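Local coordinates for protein acetyl-CoA acetyltransferase (Mycobacterium smegmatis, PDB 4EGV) that adopts the thiolase fold as a monomer carrying an additional C-terminal domain and may act as an acyltransferase, at residues 61-66 with 284-289; 490-495 with 504-509; 229-234 with 388-393; 315-320 with 437-442. One frame throughout, in Å; residues are numbered along the deposited sequence.

Interaction 1: 61-66 with 284-289; sequences ADTVAR and RKLGVP
Leu286, on the last turn of helix 280-286, meets Val64 and Thr63 of helix 61-67 through purely apolar contacts. Its CD1 branch rests against the second helix at two points, 4.1 Å from Val64 CA and 4.1 Å from Val64 CG2, so backbone and side chain of one residue receive the same methyl. The other branch meets the preceding residue, with Leu286 CD2 4.4 Å from Thr63 CG2. On Val64 it is CG2 that faces the leucine: with chi1 at -176°, CG1 lies anti to the backbone N and CG2 is left beside that N, on the side Leu286 approaches. The backbones come close at this point, Val64 CA to Leu286 CA measuring 6.9 Å.

Among the polar groups, Thr63 OG1 is hydrogen-bonded to Asp60 OD2, which leaves the CG2 methyl of Thr63 as the part offered to Leu286. Just past Leu286, Gly287, at a positive phi, ends the helix in a Schellman motif. Beyond it Val288 is buried, and its side chain, like that of Val64, touches Ala59.

The contact ties two peripheral helices, one leading into strand 70-73 and the other following strand 271-279 of the central sheet. Because about 126 Å² is buried by dispersion contacts alone, its strength should depend on the fit of a few methyl groups, with no directional bond between the two segments to fix the helices' mutual orientation.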
# COMPACT_ATOMS: atom_id res chain seq x y z
N ALA A 61 -0.13 -1.32 32.07
CA ALA A 61 -0.51 -2.19 31.00
C ALA A 61 -1.71 -3.07 31.30
O ALA A 61 -2.57 -3.23 30.49
CB ALA A 61 0.65 -3.02 30.63
N ASP A 62 -1.74 -3.65 32.48
CA ASP A 62 -2.77 -4.58 32.86
C ASP A 62 -4.12 -3.92 33.00
O ASP A 62 -5.11 -4.49 32.62
CB ASP A 62 -2.39 -5.26 34.17
CG ASP A 62 -1.20 -6.17 34.05
OD1 ASP A 62 -0.98 -6.75 33.00
OD2 ASP A 62 -0.46 -6.32 35.01
N THR A 63 -4.15 -2.72 33.54
CA THR A 63 -5.37 -1.95 33.66
C THR A 63 -5.90 -1.59 32.28
O THR A 63 -7.11 -1.61 32.04
CB THR A 63 -5.19 -0.69 34.54
OG1 THR A 63 -4.34 -1.02 35.64
CG2 THR A 63 -6.52 -0.17 35.11
N VAL A 64 -4.97 -1.29 31.36
CA VAL A 64 -5.32 -0.90 30.00
C VAL A 64 -5.90 -2.09 29.25
O VAL A 64 -6.95 -1.99 28.63
CB VAL A 64 -4.10 -0.31 29.22
CG1 VAL A 64 -4.51 0.19 27.83
CG2 VAL A 64 -3.48 0.82 29.99
N ALA A 65 -5.20 -3.21 29.33
CA ALA A 65 -5.65 -4.48 28.78
C ALA A 65 -7.08 -4.89 29.22
O ALA A 65 -7.87 -5.35 28.40
CB ALA A 65 -4.68 -5.56 29.14
N ARG A 66 -7.39 -4.75 30.51
CA ARG A 66 -8.74 -5.05 31.00
C ARG A 66 -9.80 -4.10 30.42
O ARG A 66 -10.97 -4.45 30.38
CB ARG A 66 -8.81 -5.10 32.54
CG ARG A 66 -8.29 -6.42 33.13
CD ARG A 66 -8.42 -6.52 34.69
NE ARG A 66 -7.90 -5.35 35.43
CZ ARG A 66 -6.67 -5.22 35.94
NH1 ARG A 66 -5.76 -6.16 35.81
NH2 ARG A 66 -6.34 -4.11 36.57
N ARG A 284 -7.84 9.86 29.84
CA ARG A 284 -7.76 10.54 31.13
C ARG A 284 -8.05 9.58 32.29
O ARG A 284 -7.31 9.56 33.26
CB ARG A 284 -8.71 11.74 31.15
CG ARG A 284 -8.11 12.97 30.49
CD ARG A 284 -9.08 14.11 30.52
NE ARG A 284 -8.84 15.08 29.44
CZ ARG A 284 -9.73 15.41 28.49
NH1 ARG A 284 -10.97 14.85 28.45
NH2 ARG A 284 -9.40 16.31 27.58
N LYS A 285 -9.09 8.76 32.15
CA LYS A 285 -9.52 7.75 33.13
C LYS A 285 -8.45 6.75 33.51
O LYS A 285 -8.27 6.43 34.65
CB LYS A 285 -10.75 7.01 32.60
CG LYS A 285 -11.70 6.47 33.66
CD LYS A 285 -13.18 6.82 33.32
CE LYS A 285 -13.78 6.07 32.09
NZ LYS A 285 -14.17 4.68 32.46
N LEU A 286 -7.69 6.39 32.50
CA LEU A 286 -6.67 5.38 32.53
C LEU A 286 -5.29 5.91 32.82
O LEU A 286 -4.41 5.15 33.08
CB LEU A 286 -6.64 4.69 31.19
CG LEU A 286 -7.66 3.60 30.97
CD1 LEU A 286 -7.14 2.76 29.94
CD2 LEU A 286 -7.88 2.78 32.18
N GLY A 287 -5.08 7.21 32.76
CA GLY A 287 -3.87 7.75 33.31
C GLY A 287 -2.72 7.90 32.38
O GLY A 287 -1.59 7.93 32.77
N VAL A 288 -3.07 8.02 31.14
CA VAL A 288 -2.25 8.18 29.92
C VAL A 288 -1.77 9.59 29.70
O VAL A 288 -2.57 10.44 29.34
CB VAL A 288 -2.99 7.73 28.64
CG1 VAL A 288 -2.14 7.94 27.41
CG2 VAL A 288 -3.40 6.28 28.75
N PRO A 289 -0.47 9.84 29.90
CA PRO A 289 0.08 11.18 29.74
C PRO A 289 -0.32 11.84 28.42
O PRO A 289 -0.30 11.22 27.37
CB PRO A 289 1.59 10.92 29.77
CG PRO A 289 1.74 9.71 30.59
CD PRO A 289 0.58 8.87 30.26

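Interaction 2: 490-495 with 504-509; sequences EDLVKL and AKIVVT
This is helix-on-sheet packing inside the C-terminal domain, with Leu492 and Leu495 of helix 490-498 set against Ile506 of strand 505-509 and Ala504 just before it. The topology supports an OB-like reading, consistent with the clan of this domain: five antiparallel strands, with the helix in the connection between the third, 482-487, and the fourth, 505-509.

The main contact is Leu492 to Ile506, whose side chains cross at about a right angle. Leu492 CG stands anti to the backbone N (chi1 -168°), which carries both branches toward Ile506. They share one methyl: Ile506 CG2 lies 4.0 Å from Leu492 CD1 and 4.0 Å from Leu492 CD2, so it sits in the fork. Ile506 has chi1 of 45°, which puts CG1 between the backbone N and the carbonyl carbon and CG2 beside the N, turned to the helix. One turn on, Leu495 CD2 touches Ala504 CB at 4.2 Å.

Leu492 also reaches Thr487 of strand 482-487 and Ala517 and Leu519 of strand 516-519, while Ile506 meets Phe483 and Ile457 within the sheet. Backbone bonds, such as Ile506 with Gly455 and Val507 with Val518, hold the strand. Hydrogen bonding thus joins the strand to its neighbours, whereas the contacts between these two segments are aliphatic.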
# COMPACT_ATOMS: atom_id res chain seq x y z
N GLU A 490 8.70 -16.12 -30.31
CA GLU A 490 10.07 -15.61 -30.26
C GLU A 490 10.17 -14.16 -30.81
O GLU A 490 10.84 -13.32 -30.21
CB GLU A 490 11.01 -16.64 -30.95
CG GLU A 490 12.49 -16.24 -31.29
CD GLU A 490 13.26 -17.34 -32.13
OE1 GLU A 490 13.77 -18.33 -31.54
OE2 GLU A 490 13.38 -17.23 -33.39
N ASP A 491 9.47 -13.84 -31.90
CA ASP A 491 9.57 -12.49 -32.52
C ASP A 491 9.00 -11.35 -31.64
O ASP A 491 9.66 -10.31 -31.43
CB ASP A 491 8.94 -12.45 -33.94
CG ASP A 491 9.78 -13.20 -35.01
OD1 ASP A 491 10.94 -12.78 -35.34
OD2 ASP A 491 9.24 -14.23 -35.52
N LEU A 492 7.78 -11.54 -31.15
CA LEU A 492 7.06 -10.58 -30.34
C LEU A 492 7.73 -10.32 -29.00
O LEU A 492 7.86 -9.18 -28.56
CB LEU A 492 5.61 -11.02 -30.12
CG LEU A 492 4.60 -10.03 -29.52
CD1 LEU A 492 4.80 -8.60 -29.97
CD2 LEU A 492 3.17 -10.45 -29.74
N VAL A 493 8.17 -11.39 -28.36
CA VAL A 493 8.84 -11.31 -27.07
C VAL A 493 10.17 -10.54 -27.15
O VAL A 493 10.55 -9.87 -26.21
CB VAL A 493 8.95 -12.74 -26.43
CG1 VAL A 493 9.80 -12.74 -25.16
CG2 VAL A 493 7.57 -13.29 -26.12
N LYS A 494 10.86 -10.64 -28.26
CA LYS A 494 12.09 -9.90 -28.48
C LYS A 494 11.80 -8.37 -28.47
O LYS A 494 12.55 -7.60 -27.87
CB LYS A 494 12.73 -10.36 -29.80
CG LYS A 494 14.10 -9.81 -30.15
CD LYS A 494 14.77 -10.64 -31.26
CE LYS A 494 16.31 -10.60 -31.07
NZ LYS A 494 17.04 -11.08 -32.26
N LEU A 495 10.70 -7.96 -29.11
CA LEU A 495 10.27 -6.56 -29.12
C LEU A 495 9.87 -6.06 -27.73
O LEU A 495 10.21 -4.94 -27.37
CB LEU A 495 9.13 -6.33 -30.14
CG LEU A 495 8.68 -4.87 -30.30
CD1 LEU A 495 9.67 -4.00 -31.14
CD2 LEU A 495 7.28 -4.81 -30.86
N ALA A 504 2.37 -0.90 -31.09
CA ALA A 504 2.71 -1.78 -32.18
C ALA A 504 1.55 -2.63 -32.57
O ALA A 504 0.78 -3.01 -31.74
CB ALA A 504 3.82 -2.63 -31.77
N LYS A 505 1.45 -2.92 -33.86
CA LYS A 505 0.32 -3.69 -34.38
C LYS A 505 0.58 -5.17 -34.20
O LYS A 505 1.68 -5.66 -34.45
CB LYS A 505 0.09 -3.36 -35.86
CG LYS A 505 -0.55 -1.98 -36.16
CD LYS A 505 -2.10 -2.01 -35.94
CE LYS A 505 -2.87 -0.85 -36.62
NZ LYS A 505 -2.21 0.46 -36.41
N ILE A 506 -0.44 -5.86 -33.73
CA ILE A 506 -0.38 -7.30 -33.48
C ILE A 506 -1.66 -7.97 -33.95
O ILE A 506 -2.70 -7.31 -34.10
CB ILE A 506 -0.20 -7.62 -31.96
CG1 ILE A 506 -1.14 -6.77 -31.09
CG2 ILE A 506 1.25 -7.48 -31.55
CD1 ILE A 506 -1.81 -7.54 -30.03
N VAL A 507 -1.59 -9.27 -34.17
CA VAL A 507 -2.77 -10.05 -34.54
C VAL A 507 -3.08 -11.02 -33.39
O VAL A 507 -2.23 -11.79 -32.98
CB VAL A 507 -2.65 -10.71 -36.01
CG1 VAL A 507 -1.98 -12.07 -36.00
CG2 VAL A 507 -4.01 -10.84 -36.70
N VAL A 508 -4.29 -10.93 -32.85
CA VAL A 508 -4.73 -11.75 -31.72
C VAL A 508 -5.72 -12.81 -32.21
O VAL A 508 -6.61 -12.51 -33.00
CB VAL A 508 -5.31 -10.85 -30.54
CG1 VAL A 508 -6.36 -9.88 -31.04
CG2 VAL A 508 -5.88 -11.65 -29.42
N THR A 509 -5.55 -14.05 -31.76
CA THR A 509 -6.47 -15.18 -32.05
C THR A 509 -7.14 -15.68 -30.77
O THR A 509 -6.44 -16.05 -29.85
CB THR A 509 -5.71 -16.40 -32.66
OG1 THR A 509 -4.53 -15.95 -33.32
CG2 THR A 509 -6.61 -17.19 -33.64

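Interaction 3: 229-234 with 388-393; sequences AKNPYS and IAEAVN
Glu390, on helix 383-397, sends its side chain toward Asn231 and Tyr233 in the turn that follows helix 210-230. Glu390 CB points at the turn but stays 6.3 Å from Asn231 ND2. From there the chain continues to CG, placed anti to the carbonyl carbon and beside the backbone N (chi1 -75°). Glu390 CG is 4.9 Å from Asn231 ND2, still beyond close contact. A bend at chi2 brings the carboxylate round toward the turn; OE2 is the nearer oxygen.

The receiving surface is a type I beta turn, Asn231 to Ser234. Its first residue also forms an Asx turn: Tyr233 N donates to Asn231 OD1 at 3.0 Å, with an N-H...O angle of 149° and the donor above the carbonyl plane. Gripped through OD1 by this turn and through ND2 by Thr370 O, the Asn231 amide has its rotation fixed.

At the tip, Glu390 OE2 is 4.0 Å from Tyr233 CD2 and 4.3 Å from Asn231 ND2. The second separation is too long for a hydrogen bond. The Tyr233 ring and the carboxylate are inclined by 50°, and OE2 comes at the ring obliquely. Glu390 OE1 lies further away, 6.0 Å from Tyr233 CD2. The side chain of Glu390 also touches Gln27 of strand 20-29, and Tyr233 touches the same residue.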
# COMPACT_ATOMS: atom_id res chain seq x y z
N ALA A 229 17.92 1.22 5.80
CA ALA A 229 19.13 0.63 6.38
C ALA A 229 19.40 1.13 7.80
O ALA A 229 20.00 0.42 8.62
CB ALA A 229 20.33 0.83 5.49
N LYS A 230 18.93 2.33 8.10
CA LYS A 230 19.08 2.93 9.43
C LYS A 230 17.91 2.65 10.36
O LYS A 230 17.94 3.01 11.52
CB LYS A 230 19.28 4.44 9.31
CG LYS A 230 20.61 4.87 8.70
CD LYS A 230 20.52 6.34 8.27
CE LYS A 230 21.72 6.71 7.42
NZ LYS A 230 21.48 7.83 6.46
N ASN A 231 16.88 2.01 9.83
CA ASN A 231 15.75 1.58 10.63
C ASN A 231 16.08 0.22 11.27
O ASN A 231 16.31 -0.76 10.56
CB ASN A 231 14.50 1.52 9.74
CG ASN A 231 13.22 1.21 10.51
OD1 ASN A 231 13.24 0.79 11.64
ND2 ASN A 231 12.10 1.42 9.87
N PRO A 232 16.15 0.17 12.62
CA PRO A 232 16.44 -1.11 13.34
C PRO A 232 15.38 -2.20 13.09
O PRO A 232 15.67 -3.38 13.13
CB PRO A 232 16.46 -0.71 14.81
CG PRO A 232 16.36 0.81 14.86
CD PRO A 232 15.90 1.30 13.55
N TYR A 233 14.16 -1.79 12.80
CA TYR A 233 13.09 -2.72 12.57
C TYR A 233 13.15 -3.36 11.22
O TYR A 233 12.42 -4.30 10.97
CB TYR A 233 11.76 -2.02 12.77
CG TYR A 233 11.45 -1.72 14.21
CD1 TYR A 233 11.15 -2.75 15.10
CD2 TYR A 233 11.44 -0.41 14.68
CE1 TYR A 233 10.85 -2.48 16.41
CE2 TYR A 233 11.13 -0.14 16.03
CZ TYR A 233 10.84 -1.20 16.86
OH TYR A 233 10.55 -1.01 18.15
N SER A 234 14.02 -2.85 10.34
CA SER A 234 14.27 -3.48 9.04
C SER A 234 14.92 -4.83 9.21
O SER A 234 15.82 -5.02 10.03
CB SER A 234 15.18 -2.64 8.19
OG SER A 234 14.54 -1.48 7.79
N ILE A 388 2.26 3.78 10.30
CA ILE A 388 1.50 4.44 11.33
C ILE A 388 2.27 4.57 12.64
O ILE A 388 2.26 5.62 13.29
CB ILE A 388 0.12 3.78 11.55
CG1 ILE A 388 -0.67 3.82 10.25
CG2 ILE A 388 -0.65 4.45 12.66
CD1 ILE A 388 -1.99 3.03 10.23
N ALA A 389 2.93 3.50 13.06
CA ALA A 389 3.72 3.55 14.27
C ALA A 389 4.84 4.60 14.14
O ALA A 389 4.99 5.40 15.03
CB ALA A 389 4.23 2.19 14.67
N GLU A 390 5.57 4.61 13.04
CA GLU A 390 6.63 5.57 12.83
C GLU A 390 6.13 7.02 12.75
O GLU A 390 6.77 7.92 13.30
CB GLU A 390 7.48 5.27 11.58
CG GLU A 390 8.46 4.14 11.68
CD GLU A 390 9.31 4.08 12.96
OE1 GLU A 390 9.45 5.11 13.68
OE2 GLU A 390 9.85 2.98 13.23
N ALA A 391 5.00 7.22 12.05
CA ALA A 391 4.27 8.48 12.02
C ALA A 391 3.92 9.00 13.37
O ALA A 391 4.18 10.14 13.65
CB ALA A 391 3.01 8.37 11.21
N VAL A 392 3.34 8.15 14.20
CA VAL A 392 2.95 8.50 15.57
C VAL A 392 4.13 8.89 16.47
O VAL A 392 4.01 9.82 17.19
CB VAL A 392 2.10 7.37 16.24
CG1 VAL A 392 2.18 7.44 17.72
CG2 VAL A 392 0.66 7.42 15.80
N ASN A 393 5.24 8.18 16.40
CA ASN A 393 6.48 8.53 17.09
C ASN A 393 7.11 9.83 16.65
O ASN A 393 7.59 10.60 17.48
CB ASN A 393 7.59 7.44 16.91
CG ASN A 393 7.32 6.16 17.72
OD1 ASN A 393 6.82 6.20 18.84
ND2 ASN A 393 7.63 5.03 17.12

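Interaction 4: 315-320 with 437-442; sequences ASPASV and AEHDAQ
The first turn of helix 317-330 packs against the last turn of helix 432-440, and the contact centres on the ring of His439 set against Pro317 and Ala318. Ala318 CB lies over one face of the imidazole, 4.3 Å above its plane and offset toward the rim; its nearest ring atom is His439 CE1, at 4.3 Å. Pro317 comes in obliquely, with CB 4.4 Å from His439 NE2. The ring gets there because His439 extends outward, CG anti to the backbone N at chi1 -168°, spanning a gap of 7.5 Å between Ala318 CA and His439 CA.

All of this is van der Waals contact, burying about 97 Å². The polar organisation lies beside it. Glu304 OE2 accepts from the backbone N of Ala318 and is also hydrogen-bonded to Ser316 OG, so a carboxylate sits at the amino end of the helix, where the helix dipole would probably favour its charge. The side chains of Pro317 and His439 also touch Glu304, and Pro305 adds to the surroundings of the ring. Asn352 OD1, from helix 348-357, accepts a hydrogen bond from Ser316 N and so helps to position the chain leading into the helix.

Helix 317-330 leads to strand 337-342, an outermost strand of the nine-stranded thiolase sheet, whereas helix 432-440 leads toward the C-terminal sheet. The arrangement is thus helix-end packing between the thiolase fold and the chain that carries its added domain.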
# COMPACT_ATOMS: atom_id res chain seq x y z
N ALA A 315 -2.54 5.22 -14.40
CA ALA A 315 -2.85 6.11 -13.29
C ALA A 315 -3.93 5.54 -12.41
O ALA A 315 -4.64 4.62 -12.77
CB ALA A 315 -3.24 7.52 -13.79
N SER A 316 -4.01 6.08 -11.21
CA SER A 316 -5.05 5.71 -10.27
C SER A 316 -5.57 7.00 -9.63
O SER A 316 -5.01 7.47 -8.65
CB SER A 316 -4.50 4.72 -9.23
OG SER A 316 -5.47 4.37 -8.28
N PRO A 317 -6.62 7.60 -10.21
CA PRO A 317 -7.18 8.85 -9.70
C PRO A 317 -7.83 8.72 -8.32
O PRO A 317 -7.85 9.67 -7.59
CB PRO A 317 -8.23 9.23 -10.75
CG PRO A 317 -7.90 8.42 -11.93
CD PRO A 317 -7.25 7.18 -11.47
N ALA A 318 -8.36 7.54 -7.99
CA ALA A 318 -8.90 7.26 -6.65
C ALA A 318 -7.88 7.40 -5.52
O ALA A 318 -8.21 7.78 -4.42
CB ALA A 318 -9.57 5.90 -6.60
N SER A 319 -6.62 7.11 -5.79
CA SER A 319 -5.63 7.24 -4.74
C SER A 319 -5.35 8.69 -4.45
O SER A 319 -5.14 9.07 -3.34
CB SER A 319 -4.36 6.48 -5.13
OG SER A 319 -4.71 5.18 -5.56
N VAL A 320 -5.33 9.49 -5.48
CA VAL A 320 -5.03 10.89 -5.37
C VAL A 320 -6.19 11.60 -4.69
O VAL A 320 -5.98 12.43 -3.82
CB VAL A 320 -4.82 11.48 -6.78
CG1 VAL A 320 -4.53 12.98 -6.73
CG2 VAL A 320 -3.75 10.71 -7.54
N ALA A 437 -18.98 7.26 -5.04
CA ALA A 437 -20.11 7.14 -5.95
C ALA A 437 -19.92 8.00 -7.20
O ALA A 437 -20.41 7.64 -8.29
CB ALA A 437 -21.43 7.45 -5.25
N GLU A 438 -19.21 9.11 -7.06
CA GLU A 438 -18.83 9.93 -8.22
C GLU A 438 -17.87 9.22 -9.14
O GLU A 438 -18.05 9.23 -10.34
CB GLU A 438 -18.23 11.27 -7.79
CG GLU A 438 -19.17 12.45 -7.99
CD GLU A 438 -18.88 13.60 -7.02
OE1 GLU A 438 -17.72 14.08 -6.96
OE2 GLU A 438 -19.82 14.01 -6.30
N HIS A 439 -16.85 8.59 -8.57
CA HIS A 439 -15.87 7.83 -9.34
C HIS A 439 -16.48 6.56 -9.93
O HIS A 439 -16.05 6.12 -10.98
CB HIS A 439 -14.64 7.51 -8.48
CG HIS A 439 -13.48 6.99 -9.27
ND1 HIS A 439 -13.12 5.66 -9.28
CD2 HIS A 439 -12.61 7.62 -10.09
CE1 HIS A 439 -12.09 5.49 -10.08
NE2 HIS A 439 -11.75 6.66 -10.57
N ASP A 440 -17.47 5.98 -9.26
CA ASP A 440 -18.16 4.79 -9.74
C ASP A 440 -19.04 5.12 -10.93
O ASP A 440 -19.37 4.24 -11.73
CB ASP A 440 -19.03 4.14 -8.65
CG ASP A 440 -18.21 3.31 -7.65
OD1 ASP A 440 -17.05 2.99 -7.97
OD2 ASP A 440 -18.73 2.97 -6.57
N ALA A 441 -19.43 6.40 -11.03
CA ALA A 441 -20.25 6.93 -12.14
C ALA A 441 -19.46 7.23 -13.42
O ALA A 441 -20.06 7.38 -14.49
CB ALA A 441 -21.03 8.17 -11.69
N GLN A 442 -18.14 7.34 -13.32
CA GLN A 442 -17.27 7.48 -14.51
C GLN A 442 -17.52 6.35 -15.51
O GLN A 442 -17.77 5.20 -15.11
CB GLN A 442 -15.79 7.47 -14.12
CG GLN A 442 -15.35 8.57 -13.17
CD GLN A 442 -15.26 9.91 -13.84
OE1 GLN A 442 -16.18 10.72 -13.76
NE2 GLN A 442 -14.15 10.15 -14.51

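How the interactions relate
The four contacts are spread along an elongated monomer and none touches another. Interactions 1 and 2 mark its far ends, on opposite sides of the chain's centre and with their own centres 65 Å apart. Interactions 1 and 3 share a side and are the nearest pair, about 11 Å between nearest atoms; their segments alternate along the chain, as do those of 3 and 4, whose nearest atoms are about 15 Å apart. Interaction 2 is local, its segments only nine residues apart, and follows all the others in sequence; about 18 Å separates its nearest atoms from interaction 4, whose second segment belongs to the helix that precedes the C-terminal sheet.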